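Local atomic coordinates of flagellar hook protein FlgE (PDB entry 5AY6), a protein that forms the flagellar hook, the universal joint thought to pass motor torque to the filament, and is represented here by an internal fragment. Residues T5-N10 / V279-A284; L173-G178 / L272-Q277; R181-S186 / A198-K203; T244-G249 / P265-D270. One frame throughout, in Å; residues are numbered along the deposited sequence.

Contact 1. Residues T5-N10 / V279-A284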
loop_
_atom_site.group_PDB
_atom_site.type_symbol
_atom_site.label_atom_id
_atom_site.label_comp_id
_atom_site.label_asym_id
_atom_site.label_seq_id
_atom_site.Cartn_x
_atom_site.Cartn_y
_atom_site.Cartn_z
ATOM N N THR A 5 -15.508 2.216 -22.861
ATOM C CA THR A 5 -15.672 3.486 -22.170
ATOM C C THR A 5 -16.160 3.313 -20.733
ATOM O O THR A 5 -16.081 4.237 -19.930
ATOM C CB THR A 5 -16.655 4.396 -22.921
ATOM O OG1 THR A 5 -17.910 3.720 -23.064
ATOM C CG2 THR A 5 -16.115 4.732 -24.305
ATOM N N ARG A 6 -16.680 2.135 -20.409
ATOM C CA ARG A 6 -17.177 1.896 -19.062
ATOM C C ARG A 6 -17.091 0.430 -18.681
ATOM O O ARG A 6 -17.518 -0.440 -19.438
ATOM C CB ARG A 6 -18.624 2.379 -18.924
ATOM C CG ARG A 6 -19.200 2.183 -17.533
ATOM C CD ARG A 6 -20.573 2.831 -17.387
ATOM N NE ARG A 6 -21.129 2.609 -16.055
ATOM C CZ ARG A 6 -22.126 3.318 -15.528
ATOM N NH1 ARG A 6 -22.687 4.296 -16.224
ATOM N NH2 ARG A 6 -22.568 3.040 -14.307
ATOM N N VAL A 7 -16.538 0.164 -17.503
ATOM C CA VAL A 7 -16.458 -1.197 -16.993
ATOM C C VAL A 7 -17.057 -1.281 -15.598
ATOM O O VAL A 7 -16.925 -0.361 -14.793
ATOM C CB VAL A 7 -15.001 -1.729 -16.961
ATOM C CG1 VAL A 7 -14.368 -1.635 -18.342
ATOM C CG2 VAL A 7 -14.169 -0.972 -15.953
ATOM N N GLY A 8 -17.751 -2.381 -15.333
ATOM C CA GLY A 8 -18.299 -2.630 -14.017
ATOM C C GLY A 8 -17.606 -3.838 -13.426
ATOM O O GLY A 8 -17.574 -4.906 -14.040
ATOM N N VAL A 9 -17.029 -3.674 -12.243
ATOM C CA VAL A 9 -16.361 -4.790 -11.597
ATOM C C VAL A 9 -17.294 -5.450 -10.604
ATOM O O VAL A 9 -17.797 -4.803 -9.687
ATOM C CB VAL A 9 -15.077 -4.362 -10.872
ATOM C CG1 VAL A 9 -14.553 -5.509 -10.026
ATOM C CG2 VAL A 9 -14.021 -3.910 -11.876
ATOM N N ASN A 10 -17.527 -6.739 -10.800
ATOM C CA ASN A 10 -18.317 -7.525 -9.865
ATOM C C ASN A 10 -17.454 -8.616 -9.257
ATOM O O ASN A 10 -17.192 -9.638 -9.891
ATOM C CB ASN A 10 -19.533 -8.125 -10.565
ATOM C CG ASN A 10 -20.318 -7.092 -11.345
ATOM O OD1 ASN A 10 -20.622 -6.011 -10.839
ATOM N ND2 ASN A 10 -20.636 -7.415 -12.594
ATOM N N VAL A 279 -11.890 5.855 -19.410
ATOM C CA VAL A 279 -12.745 4.735 -19.038
ATOM C C VAL A 279 -13.322 4.889 -17.635
ATOM O O VAL A 279 -12.593 4.971 -16.650
ATOM C CB VAL A 279 -11.984 3.396 -19.102
ATOM C CG1 VAL A 279 -12.963 2.241 -19.031
ATOM C CG2 VAL A 279 -11.166 3.300 -20.372
ATOM N N GLN A 280 -14.645 4.931 -17.547
ATOM C CA GLN A 280 -15.295 4.884 -16.252
ATOM C C GLN A 280 -15.132 3.482 -15.670
ATOM O O GLN A 280 -15.356 2.487 -16.360
ATOM C CB GLN A 280 -16.776 5.250 -16.365
ATOM C CG GLN A 280 -17.540 5.043 -15.073
ATOM C CD GLN A 280 -18.954 5.567 -15.136
ATOM O OE1 GLN A 280 -19.323 6.278 -16.071
ATOM N NE2 GLN A 280 -19.756 5.226 -14.133
ATOM N N ILE A 281 -14.731 3.404 -14.409
ATOM C CA ILE A 281 -14.579 2.112 -13.753
ATOM C C ILE A 281 -15.491 2.058 -12.542
ATOM O O ILE A 281 -15.233 2.689 -11.517
ATOM C CB ILE A 281 -13.117 1.852 -13.346
ATOM C CG1 ILE A 281 -12.238 1.828 -14.601
ATOM C CG2 ILE A 281 -13.002 0.539 -12.572
ATOM C CD1 ILE A 281 -10.761 1.723 -14.322
ATOM N N ASP A 282 -16.574 1.303 -12.687
ATOM C CA ASP A 282 -17.642 1.260 -11.701
ATOM C C ASP A 282 -17.422 0.113 -10.716
ATOM O O ASP A 282 -17.549 -1.060 -11.071
ATOM C CB ASP A 282 -18.989 1.124 -12.425
ATOM C CG ASP A 282 -20.181 1.374 -11.519
ATOM O OD1 ASP A 282 -19.984 1.799 -10.357
ATOM O OD2 ASP A 282 -21.325 1.162 -11.983
ATOM N N LEU A 283 -17.082 0.456 -9.476
ATOM C CA LEU A 283 -16.878 -0.544 -8.433
ATOM C C LEU A 283 -18.048 -0.621 -7.449
ATOM O O LEU A 283 -17.919 -1.245 -6.395
ATOM C CB LEU A 283 -15.591 -0.255 -7.651
ATOM C CG LEU A 283 -14.271 -0.079 -8.399
ATOM C CD1 LEU A 283 -13.130 0.098 -7.407
ATOM C CD2 LEU A 283 -13.991 -1.253 -9.322
ATOM N N ALA A 284 -19.180 0.002 -7.778
ATOM C CA ALA A 284 -20.274 0.119 -6.807
ATOM C C ALA A 284 -21.685 -0.017 -7.381
ATOM O O ALA A 284 -22.627 0.592 -6.867
ATOM C CB ALA A 284 -20.163 1.450 -6.073
HETATM O O HOH W 1 -19.782 -2.469 -10.340
#

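Contact 2. Residues L173-G178 / L272-Q277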
loop_
_atom_site.group_PDB
_atom_site.type_symbol
_atom_site.label_atom_id
_atom_site.label_comp_id
_atom_site.label_asym_id
_atom_site.label_seq_id
_atom_site.Cartn_x
_atom_site.Cartn_y
_atom_site.Cartn_z
ATOM N N LEU A 173 -9.736 -4.100 -22.200
ATOM C CA LEU A 173 -10.227 -2.935 -22.924
ATOM C C LEU A 173 -10.060 -3.131 -24.425
ATOM O O LEU A 173 -9.046 -3.662 -24.875
ATOM C CB LEU A 173 -9.483 -1.667 -22.490
ATOM C CG LEU A 173 -9.480 -1.246 -21.021
ATOM C CD1 LEU A 173 -8.678 0.037 -20.845
ATOM C CD2 LEU A 173 -10.892 -1.062 -20.506
ATOM N N SER A 174 -11.057 -2.709 -25.196
ATOM C CA SER A 174 -10.889 -2.590 -26.638
ATOM C C SER A 174 -10.428 -1.174 -26.949
ATOM O O SER A 174 -11.064 -0.210 -26.533
ATOM C CB SER A 174 -12.188 -2.909 -27.380
ATOM O OG SER A 174 -12.583 -4.246 -27.143
ATOM N N ASP A 175 -9.321 -1.041 -27.668
ATOM C CA ASP A 175 -8.786 0.287 -27.944
ATOM C C ASP A 175 -9.411 0.860 -29.205
ATOM O O ASP A 175 -10.344 0.283 -29.761
ATOM C CB ASP A 175 -7.255 0.252 -28.060
ATOM C CG ASP A 175 -6.757 -0.755 -29.083
ATOM O OD1 ASP A 175 -7.389 -0.906 -30.146
ATOM O OD2 ASP A 175 -5.713 -1.389 -28.822
ATOM N N SER A 176 -8.886 1.991 -29.661
ATOM C CA SER A 176 -9.446 2.679 -30.821
ATOM C C SER A 176 -9.212 1.924 -32.131
ATOM O O SER A 176 -9.748 2.305 -33.168
ATOM C CB SER A 176 -8.865 4.086 -30.926
ATOM O OG SER A 176 -7.449 4.038 -31.030
ATOM N N LYS A 177 -8.406 0.868 -32.087
ATOM C CA LYS A 177 -8.165 0.041 -33.269
ATOM C C LYS A 177 -8.863 -1.307 -33.158
ATOM O O LYS A 177 -8.838 -2.108 -34.090
ATOM C CB LYS A 177 -6.668 -0.177 -33.488
ATOM C CG LYS A 177 -5.923 1.052 -33.965
ATOM C CD LYS A 177 -4.447 0.753 -34.163
ATOM C CE LYS A 177 -3.731 1.933 -34.802
ATOM N NZ LYS A 177 -2.267 1.697 -34.936
ATOM N N GLY A 178 -9.482 -1.556 -32.010
ATOM C CA GLY A 178 -10.172 -2.812 -31.783
ATOM C C GLY A 178 -9.282 -3.875 -31.164
ATOM O O GLY A 178 -9.715 -5.010 -30.956
ATOM N N LEU A 272 1.711 1.227 -30.375
ATOM C CA LEU A 272 0.303 0.856 -30.447
ATOM C C LEU A 272 -0.467 1.811 -31.356
ATOM O O LEU A 272 -1.397 1.400 -32.050
ATOM C CB LEU A 272 -0.323 0.832 -29.047
ATOM C CG LEU A 272 0.358 -0.095 -28.041
ATOM C CD1 LEU A 272 -0.223 0.083 -26.646
ATOM C CD2 LEU A 272 0.242 -1.550 -28.484
ATOM N N GLY A 273 -0.069 3.084 -31.348
ATOM C CA GLY A 273 -0.651 4.090 -32.222
ATOM C C GLY A 273 -2.145 4.275 -32.031
ATOM O O GLY A 273 -2.884 4.468 -32.997
ATOM N N ILE A 274 -2.587 4.220 -30.778
ATOM C CA ILE A 274 -4.009 4.278 -30.450
ATOM C C ILE A 274 -4.380 5.567 -29.723
ATOM O O ILE A 274 -3.511 6.276 -29.207
ATOM C CB ILE A 274 -4.430 3.075 -29.589
ATOM C CG1 ILE A 274 -3.543 2.973 -28.346
ATOM C CG2 ILE A 274 -4.344 1.787 -30.397
ATOM C CD1 ILE A 274 -3.877 1.794 -27.442
ATOM N N ASP A 275 -5.681 5.853 -29.687
ATOM C CA ASP A 275 -6.206 7.113 -29.157
ATOM C C ASP A 275 -6.286 7.158 -27.639
ATOM O O ASP A 275 -6.211 6.133 -26.966
ATOM C CB ASP A 275 -7.604 7.384 -29.719
ATOM C CG ASP A 275 -7.608 7.557 -31.225
ATOM O OD1 ASP A 275 -6.587 8.016 -31.777
ATOM O OD2 ASP A 275 -8.638 7.232 -31.857
ATOM N N GLU A 276 -6.455 8.370 -27.118
ATOM C CA GLU A 276 -6.749 8.577 -25.712
ATOM C C GLU A 276 -7.929 7.707 -25.313
ATOM O O GLU A 276 -8.894 7.574 -26.068
ATOM C CB GLU A 276 -7.052 10.048 -25.439
ATOM C CG GLU A 276 -7.620 10.332 -24.063
ATOM C CD GLU A 276 -7.751 11.818 -23.802
ATOM O OE1 GLU A 276 -6.759 12.536 -24.033
ATOM O OE2 GLU A 276 -8.837 12.266 -23.377
ATOM N N GLN A 277 -7.843 7.101 -24.136
ATOM C CA GLN A 277 -8.895 6.211 -23.674
ATOM C C GLN A 277 -9.334 6.547 -22.255
ATOM O O GLN A 277 -8.697 6.147 -21.282
ATOM C CB GLN A 277 -8.434 4.757 -23.758
ATOM C CG GLN A 277 -9.540 3.742 -23.484
ATOM C CD GLN A 277 -9.526 2.572 -24.456
ATOM O OE1 GLN A 277 -8.561 2.370 -25.198
ATOM N NE2 GLN A 277 -10.611 1.799 -24.461
HETATM O O HOH W 2 -7.533 3.721 -27.723
HETATM O O HOH W 3 -2.132 4.523 -36.096
#

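Contact 3. Residues R181-S186 / A198-K203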
loop_
_atom_site.group_PDB
_atom_site.type_symbol
_atom_site.label_atom_id
_atom_site.label_comp_id
_atom_site.label_asym_id
_atom_site.label_seq_id
_atom_site.Cartn_x
_atom_site.Cartn_y
_atom_site.Cartn_z
ATOM N N ARG A 181 -6.330 -4.254 -24.917
ATOM C CA ARG A 181 -5.404 -3.840 -23.866
ATOM C C ARG A 181 -5.893 -4.371 -22.531
ATOM O O ARG A 181 -7.037 -4.130 -22.147
ATOM C CB ARG A 181 -5.287 -2.316 -23.796
ATOM C CG ARG A 181 -5.024 -1.641 -25.118
ATOM C CD ARG A 181 -3.552 -1.691 -25.470
ATOM N NE ARG A 181 -3.389 -1.951 -26.894
ATOM C CZ ARG A 181 -2.993 -3.112 -27.398
ATOM N NH1 ARG A 181 -2.682 -4.113 -26.589
ATOM N NH2 ARG A 181 -2.877 -3.259 -28.711
ATOM N N THR A 182 -5.039 -5.086 -21.813
ATOM C CA THR A 182 -5.454 -5.597 -20.517
ATOM C C THR A 182 -5.036 -4.643 -19.409
ATOM O O THR A 182 -3.853 -4.350 -19.234
ATOM C CB THR A 182 -4.880 -6.996 -20.242
ATOM O OG1 THR A 182 -5.381 -7.913 -21.222
ATOM C CG2 THR A 182 -5.296 -7.469 -18.857
ATOM N N VAL A 183 -6.026 -4.143 -18.682
ATOM C CA VAL A 183 -5.787 -3.351 -17.488
ATOM C C VAL A 183 -6.101 -4.245 -16.303
ATOM O O VAL A 183 -7.055 -5.015 -16.341
ATOM C CB VAL A 183 -6.644 -2.062 -17.480
ATOM C CG1 VAL A 183 -6.637 -1.395 -16.110
ATOM C CG2 VAL A 183 -6.136 -1.102 -18.543
ATOM N N THR A 184 -5.271 -4.186 -15.269
ATOM C CA THR A 184 -5.464 -5.057 -14.125
ATOM C C THR A 184 -5.623 -4.249 -12.849
ATOM O O THR A 184 -4.927 -3.258 -12.635
ATOM C CB THR A 184 -4.288 -6.050 -13.969
ATOM O OG1 THR A 184 -4.114 -6.772 -15.191
ATOM C CG2 THR A 184 -4.557 -7.043 -12.849
ATOM N N LEU A 185 -6.567 -4.665 -12.016
ATOM C CA LEU A 185 -6.694 -4.124 -10.675
ATOM C C LEU A 185 -6.031 -5.099 -9.706
ATOM O O LEU A 185 -6.537 -6.201 -9.488
ATOM C CB LEU A 185 -8.164 -3.906 -10.312
ATOM C CG LEU A 185 -8.472 -3.486 -8.871
ATOM C CD1 LEU A 185 -7.780 -2.181 -8.516
ATOM C CD2 LEU A 185 -9.986 -3.370 -8.663
ATOM N N SER A 186 -4.894 -4.694 -9.149
ATOM C CA SER A 186 -4.107 -5.552 -8.271
ATOM C C SER A 186 -4.231 -5.074 -6.836
ATOM O O SER A 186 -4.112 -3.879 -6.561
ATOM C CB SER A 186 -2.636 -5.564 -8.703
ATOM O OG SER A 186 -2.507 -6.074 -10.017
ATOM N N ALA A 198 -4.258 -0.921 -3.311
ATOM C CA ALA A 198 -4.644 -1.223 -4.685
ATOM C C ALA A 198 -3.791 -0.503 -5.718
ATOM O O ALA A 198 -3.297 0.597 -5.477
ATOM C CB ALA A 198 -6.109 -0.877 -4.896
ATOM N N GLU A 199 -3.610 -1.148 -6.865
ATOM C CA GLU A 199 -2.994 -0.509 -8.019
ATOM C C GLU A 199 -3.801 -0.815 -9.268
ATOM O O GLU A 199 -4.311 -1.924 -9.437
ATOM C CB GLU A 199 -1.544 -0.976 -8.212
ATOM C CG GLU A 199 -0.641 -0.704 -7.023
ATOM C CD GLU A 199 0.729 -1.350 -7.149
ATOM O OE1 GLU A 199 1.266 -1.443 -8.277
ATOM O OE2 GLU A 199 1.269 -1.765 -6.106
ATOM N N LEU A 200 -3.929 0.183 -10.130
ATOM C CA LEU A 200 -4.398 -0.042 -11.483
ATOM C C LEU A 200 -3.170 -0.045 -12.382
ATOM O O LEU A 200 -2.270 0.768 -12.199
ATOM C CB LEU A 200 -5.400 1.030 -11.908
ATOM C CG LEU A 200 -6.813 0.850 -11.344
ATOM C CD1 LEU A 200 -7.635 2.107 -11.577
ATOM C CD2 LEU A 200 -7.482 -0.358 -11.977
ATOM N N ARG A 201 -3.117 -0.969 -13.333
ATOM C CA ARG A 201 -1.933 -1.101 -14.166
ATOM C C ARG A 201 -2.263 -1.666 -15.538
ATOM O O ARG A 201 -3.119 -2.539 -15.675
ATOM C CB ARG A 201 -0.890 -1.994 -13.475
ATOM C CG ARG A 201 -1.380 -3.415 -13.192
ATOM C CD ARG A 201 -0.385 -4.220 -12.353
ATOM N NE ARG A 201 -0.791 -5.620 -12.229
ATOM C CZ ARG A 201 -0.569 -6.542 -13.161
ATOM N NH1 ARG A 201 0.049 -6.206 -14.286
ATOM N NH2 ARG A 201 -0.966 -7.797 -12.978
ATOM N N ALA A 202 -1.578 -1.149 -16.550
ATOM C CA ALA A 202 -1.608 -1.725 -17.884
ATOM C C ALA A 202 -0.516 -2.778 -17.966
ATOM O O ALA A 202 0.286 -2.911 -17.045
ATOM C CB ALA A 202 -1.405 -0.653 -18.944
ATOM N N LYS A 203 -0.490 -3.527 -19.060
ATOM C CA LYS A 203 0.582 -4.488 -19.289
ATOM C C LYS A 203 1.916 -3.747 -19.350
ATOM O O LYS A 203 2.007 -2.688 -19.978
ATOM C CB LYS A 203 0.330 -5.276 -20.578
ATOM C CG LYS A 203 1.449 -6.238 -20.964
ATOM C CD LYS A 203 1.001 -7.215 -22.045
ATOM C CE LYS A 203 2.123 -8.179 -22.415
ATOM N NZ LYS A 203 1.632 -9.333 -23.219
HETATM O O HOH W 4 -2.406 -2.717 -21.287
HETATM O O HOH W 5 -2.771 -5.485 -17.015
#

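Contact 4. Residues T244-G249 / P265-D270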
loop_
_atom_site.group_PDB
_atom_site.type_symbol
_atom_site.label_atom_id
_atom_site.label_comp_id
_atom_site.label_asym_id
_atom_site.label_seq_id
_atom_site.Cartn_x
_atom_site.Cartn_y
_atom_site.Cartn_z
ATOM N N THR A 244 -7.962 8.054 -17.236
ATOM C CA THR A 244 -7.690 8.461 -18.607
ATOM C C THR A 244 -6.269 8.060 -18.985
ATOM O O THR A 244 -5.312 8.452 -18.323
ATOM C CB THR A 244 -7.857 9.985 -18.815
ATOM O OG1 THR A 244 -9.200 10.376 -18.508
ATOM C CG2 THR A 244 -7.554 10.362 -20.259
ATOM N N ILE A 245 -6.142 7.262 -20.037
ATOM C CA ILE A 245 -4.839 6.937 -20.601
ATOM C C ILE A 245 -4.667 7.771 -21.864
ATOM O O ILE A 245 -5.508 7.716 -22.760
ATOM C CB ILE A 245 -4.705 5.437 -20.921
ATOM C CG1 ILE A 245 -4.955 4.606 -19.662
ATOM C CG2 ILE A 245 -3.325 5.141 -21.490
ATOM C CD1 ILE A 245 -4.892 3.110 -19.885
ATOM N N LYS A 246 -3.600 8.563 -21.929
ATOM C CA LYS A 246 -3.443 9.495 -23.042
ATOM C C LYS A 246 -3.057 8.777 -24.318
ATOM O O LYS A 246 -2.529 7.666 -24.280
ATOM C CB LYS A 246 -2.408 10.571 -22.707
ATOM C CG LYS A 246 -2.678 11.288 -21.400
ATOM C CD LYS A 246 -4.043 11.965 -21.387
ATOM C CE LYS A 246 -3.971 13.370 -21.968
ATOM N NZ LYS A 246 -5.281 14.078 -21.861
ATOM N N SER A 247 -3.331 9.434 -25.443
ATOM C CA SER A 247 -3.041 8.921 -26.770
ATOM C C SER A 247 -1.577 8.553 -26.938
ATOM O O SER A 247 -0.711 9.101 -26.259
ATOM C CB SER A 247 -3.427 9.969 -27.823
ATOM O OG SER A 247 -3.094 9.548 -29.133
ATOM N N SER A 248 -1.303 7.619 -27.840
ATOM C CA SER A 248 0.059 7.409 -28.286
ATOM C C SER A 248 0.588 8.761 -28.743
ATOM O O SER A 248 -0.124 9.513 -29.407
ATOM C CB SER A 248 0.123 6.380 -29.414
ATOM O OG SER A 248 -0.288 5.099 -28.966
ATOM N N GLY A 249 1.809 9.093 -28.338
ATOM C CA GLY A 249 2.431 10.328 -28.773
ATOM C C GLY A 249 1.986 11.588 -28.053
ATOM O O GLY A 249 2.412 12.683 -28.424
ATOM N N PRO A 265 1.407 11.601 -17.097
ATOM C CA PRO A 265 0.246 10.715 -16.987
ATOM C C PRO A 265 0.451 9.430 -17.773
ATOM O O PRO A 265 1.307 9.396 -18.661
ATOM C CB PRO A 265 -0.890 11.548 -17.593
ATOM C CG PRO A 265 -0.201 12.452 -18.566
ATOM C CD PRO A 265 1.103 12.809 -17.884
ATOM N N PRO A 266 -0.320 8.382 -17.445
ATOM C CA PRO A 266 -0.303 7.159 -18.247
ATOM C C PRO A 266 -0.570 7.483 -19.707
ATOM O O PRO A 266 -1.569 8.127 -20.030
ATOM C CB PRO A 266 -1.436 6.314 -17.640
ATOM C CG PRO A 266 -2.283 7.292 -16.883
ATOM C CD PRO A 266 -1.322 8.318 -16.370
ATOM N N THR A 267 0.345 7.061 -20.571
ATOM C CA THR A 267 0.300 7.386 -21.987
ATOM C C THR A 267 0.572 6.110 -22.783
ATOM O O THR A 267 1.553 5.428 -22.515
ATOM C CB THR A 267 1.348 8.472 -22.339
ATOM O OG1 THR A 267 1.173 9.619 -21.491
ATOM C CG2 THR A 267 1.241 8.889 -23.795
ATOM N N TRP A 268 -0.300 5.785 -23.737
ATOM C CA TRP A 268 -0.152 4.582 -24.560
ATOM C C TRP A 268 1.201 4.547 -25.266
ATOM O O TRP A 268 1.698 5.573 -25.726
ATOM C CB TRP A 268 -1.260 4.496 -25.618
ATOM C CG TRP A 268 -2.639 4.198 -25.109
ATOM C CD1 TRP A 268 -3.768 4.942 -25.323
ATOM C CD2 TRP A 268 -3.045 3.071 -24.330
ATOM N NE1 TRP A 268 -4.848 4.347 -24.719
ATOM C CE2 TRP A 268 -4.433 3.191 -24.102
ATOM C CE3 TRP A 268 -2.374 1.962 -23.797
ATOM C CZ2 TRP A 268 -5.160 2.260 -23.365
ATOM C CZ3 TRP A 268 -3.100 1.033 -23.063
ATOM C CH2 TRP A 268 -4.477 1.190 -22.856
ATOM N N ALA A 269 1.792 3.362 -25.354
ATOM C CA ALA A 269 3.050 3.197 -26.069
ATOM C C ALA A 269 2.903 3.686 -27.505
ATOM O O ALA A 269 1.866 3.476 -28.136
ATOM C CB ALA A 269 3.496 1.744 -26.042
ATOM N N ASP A 270 3.930 4.362 -28.006
ATOM C CA ASP A 270 3.955 4.838 -29.388
ATOM C C ASP A 270 3.560 3.789 -30.422
ATOM O O ASP A 270 2.763 4.058 -31.329
ATOM C CB ASP A 270 5.348 5.336 -29.745
ATOM C CG ASP A 270 5.449 5.797 -31.191
ATOM O OD1 ASP A 270 4.543 6.520 -31.663
ATOM O OD2 ASP A 270 6.419 5.400 -31.874
HETATM O O HOH W 6 3.315 7.401 -26.737
#

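Contact 1. Residues T5-N10 / V279-A284
Over one face of the Arg-6 guanidinium lies the side-chain amide of Gln-280, with NE2 of Gln-280 3.3 Å from CZ of Arg-6 and the two planes only 25° apart, so the amide lies nearly flat over it. At the edge of the same guanidinium, close to its plane, sits OD2 of Asp-282, which takes a salt bridge of 3.2 Å from NH2 of Arg-6; the carboxylate plane is steeply inclined to the guanidinium, so OD2 is met from above its own plane. Arg-6 gets there as a fully extended chain, CG anti to the backbone N (chi1 -179°), running alongside the equally extended Gln-280. A lysine in place of Asp-282 would probably leave the Arg-6 guanidinium without its counter-charge, facing a like charge and free to swing off Gln-280. On the other side of the sheet, CG2 of Val-7 packs 3.7 Å from CG1 of Ile-281, and Leu-173 and Ile-171 of strand 167-174 cover Val-7. Backbone bonds alternate along the pair, the shortest being Asp-282 N to Val-7 O at 2.7 Å. This is a parallel pair of neighbouring strands in a mixed four-stranded sheet, joining the start of the fragment to its closing part.

Contact 2. Residues L173-G178 / L272-Q277
The hydroxyl of Ser-176 is set between its backbone N and carbonyl carbon (chi1 58°), where OG accepts the N-H of Asp-275 at 2.9 Å, while Gln-277 starts with CG anti to its N, then bends at chi2 (137°) to turn its amide toward Ser-174. NE2 of Gln-277 thereby gives a fairly straight bond of 2.9 Å to O of Ser-174, with the acceptor near the amide plane but NE2 well above the carbonyl plane of Ser-174; the same nitrogen also serves Thr-4 O. The 173-178 segment is the end of strand 167-174 running into a type I beta turn from Asp-175 to Gly-178, leading into strand 180-189. An Asx turn lies within it, OD1 of Asp-175 accepting from Lys-177 N at 2.8 Å. The other carboxylate oxygen of Asp-175 pairs with Arg-181, and the group crosses Ile-274 at about a right angle, its CG 3.7 Å from CG2 of Ile-274. The extended Lys-177 slants across CG2 of Ile-274, and its NZ donates a hydrogen bond to O of Leu-272 at 3.0 Å. One water, accepting from Ser-176 N and donating to Asp-275 O and to OE1 of Gln-277, stitches the turn to the loop.

Contact 3. Residues R181-S186 / A198-K203
Strands 181-186 and 198-202 run antiparallel with their axes 4.7 Å apart, and two hydrogen-bonded pairs hold them: Thr-184 with Arg-201 and Ser-186 with Glu-199, each linked by two N-H to O bonds, of which Thr-184 N to Arg-201 O is 2.7 Å. Toward Lys-203 the ladder slackens: Lys-203 N makes only a weak bond to Thr-182 O, and a water bridges the same two atoms.

On the face bearing Thr-184, Ser-186 and Arg-201, the arginine reaches both of the other two. Its CG sits between the backbone N and the carbonyl carbon (chi1 60°), and from there the chain extends over Thr-184 as far as Ser-186. CB of Thr-184 lies under one face of the guanidinium, 3.8 Å from CZ of Arg-201 and offset to the rim. NE of Arg-201 donates to OG of Ser-186 at 2.8 Å, with that oxygen near the guanidinium plane. Glu-168 of strand 167-174 then pairs with NH2 of Arg-201 and also bonds to OG of Ser-186. A leucine in place of Arg-201 would probably leave Glu-168 without this counter-charge and the Ser-186 hydroxyl without its NE donor.

The other face is apolar: CD1 of Leu-185 meets CD2 of Leu-200 at 3.9 Å and CB of Ala-198 at 4.2 Å.

The hairpin is thus two-sided. Aliphatic side chains pack on one side; on the other the buried charge of Arg-201 is matched by Glu-168, and the shared serine hydroxyl ties both ions to the strand pair. The pairing with Arg-201 is likely to favour the ionised form of Glu-168.

Contact 4. Residues T244-G249 / P265-D270
Apolar contact centres on Ile-245 and Trp-268, whose side chains cross at about a right angle. CG2 of Ile-245 stands over the face of the indole, 3.5 Å from the centroid of the five-membered ring of Trp-268 and only 12° off its normal, a close CH-pi contact. With CG1 anti to the carbonyl carbon (chi1 -57°), CG2 falls anti to the backbone N and faces the indole, while CD1 of Ile-245 comes above the CZ2-CH2 rim, 3.6 Å from CH2 of Trp-268. Ile-274 and Gln-277 also touch Trp-268. Further along, CG of Lys-246 brushes CG of Pro-265 at 3.9 Å.

Backbone bonds come as a pair about Lys-246: its N donates to Pro-266 O at 2.8 Å, and its O accepts from Trp-268 N at 3.0 Å, the latter almost straight with an N-H...O angle of 175°. They make a single bridge between Lys-246 and Thr-267.

Side-chain hydroxyls add further bonds. OG of Ser-248 donates to Ala-269 O at 2.8 Å from well above that carbonyl plane; OG of Ser-248 in turn accepts from Ile-274 N. Within its own segment, OG1 of Thr-267 donates to Pro-265 O, a bond that spans Pro-266. A water joins Gly-249 N to Trp-268 O.

The charged end of Lys-246 turns away, into a salt bridge with Glu-276 and a cation-pi contact with Tyr-250.

A single beta bridge, with Ile-245 on the Trp-268 face, thus joins a proline-containing part of the long irregular connection between strands 242-245 and 277-291 to the outgoing end of strand 242-245, an outermost strand of the mixed sheet.

Overall arrangement
Contact 3 is the buried one, a hairpin within the antiparallel sheet; contacts 1, 2 and 4 are partly buried. Contacts 2 and 3 meet in that sheet through neighbouring strands 167-174 and 180-189, while contacts 1 and 4 both reach the mixed sheet. Ile-281 of contact 1 packs on Leu-200 of contact 3, and Val-7 and Val-279 on Leu-173 of contact 2, so the two sheets meet through aliphatic side chains. Regular backbone ladders carry contacts 1 and 3, with salt bridges at the surface in contact 1, buried in contact 3. Contact 2 rests on side-chain-to-backbone bonds, contact 4 on one bridge and a tryptophan face; waters bridge all four, and Arg-181 touches contacts 2 and 4.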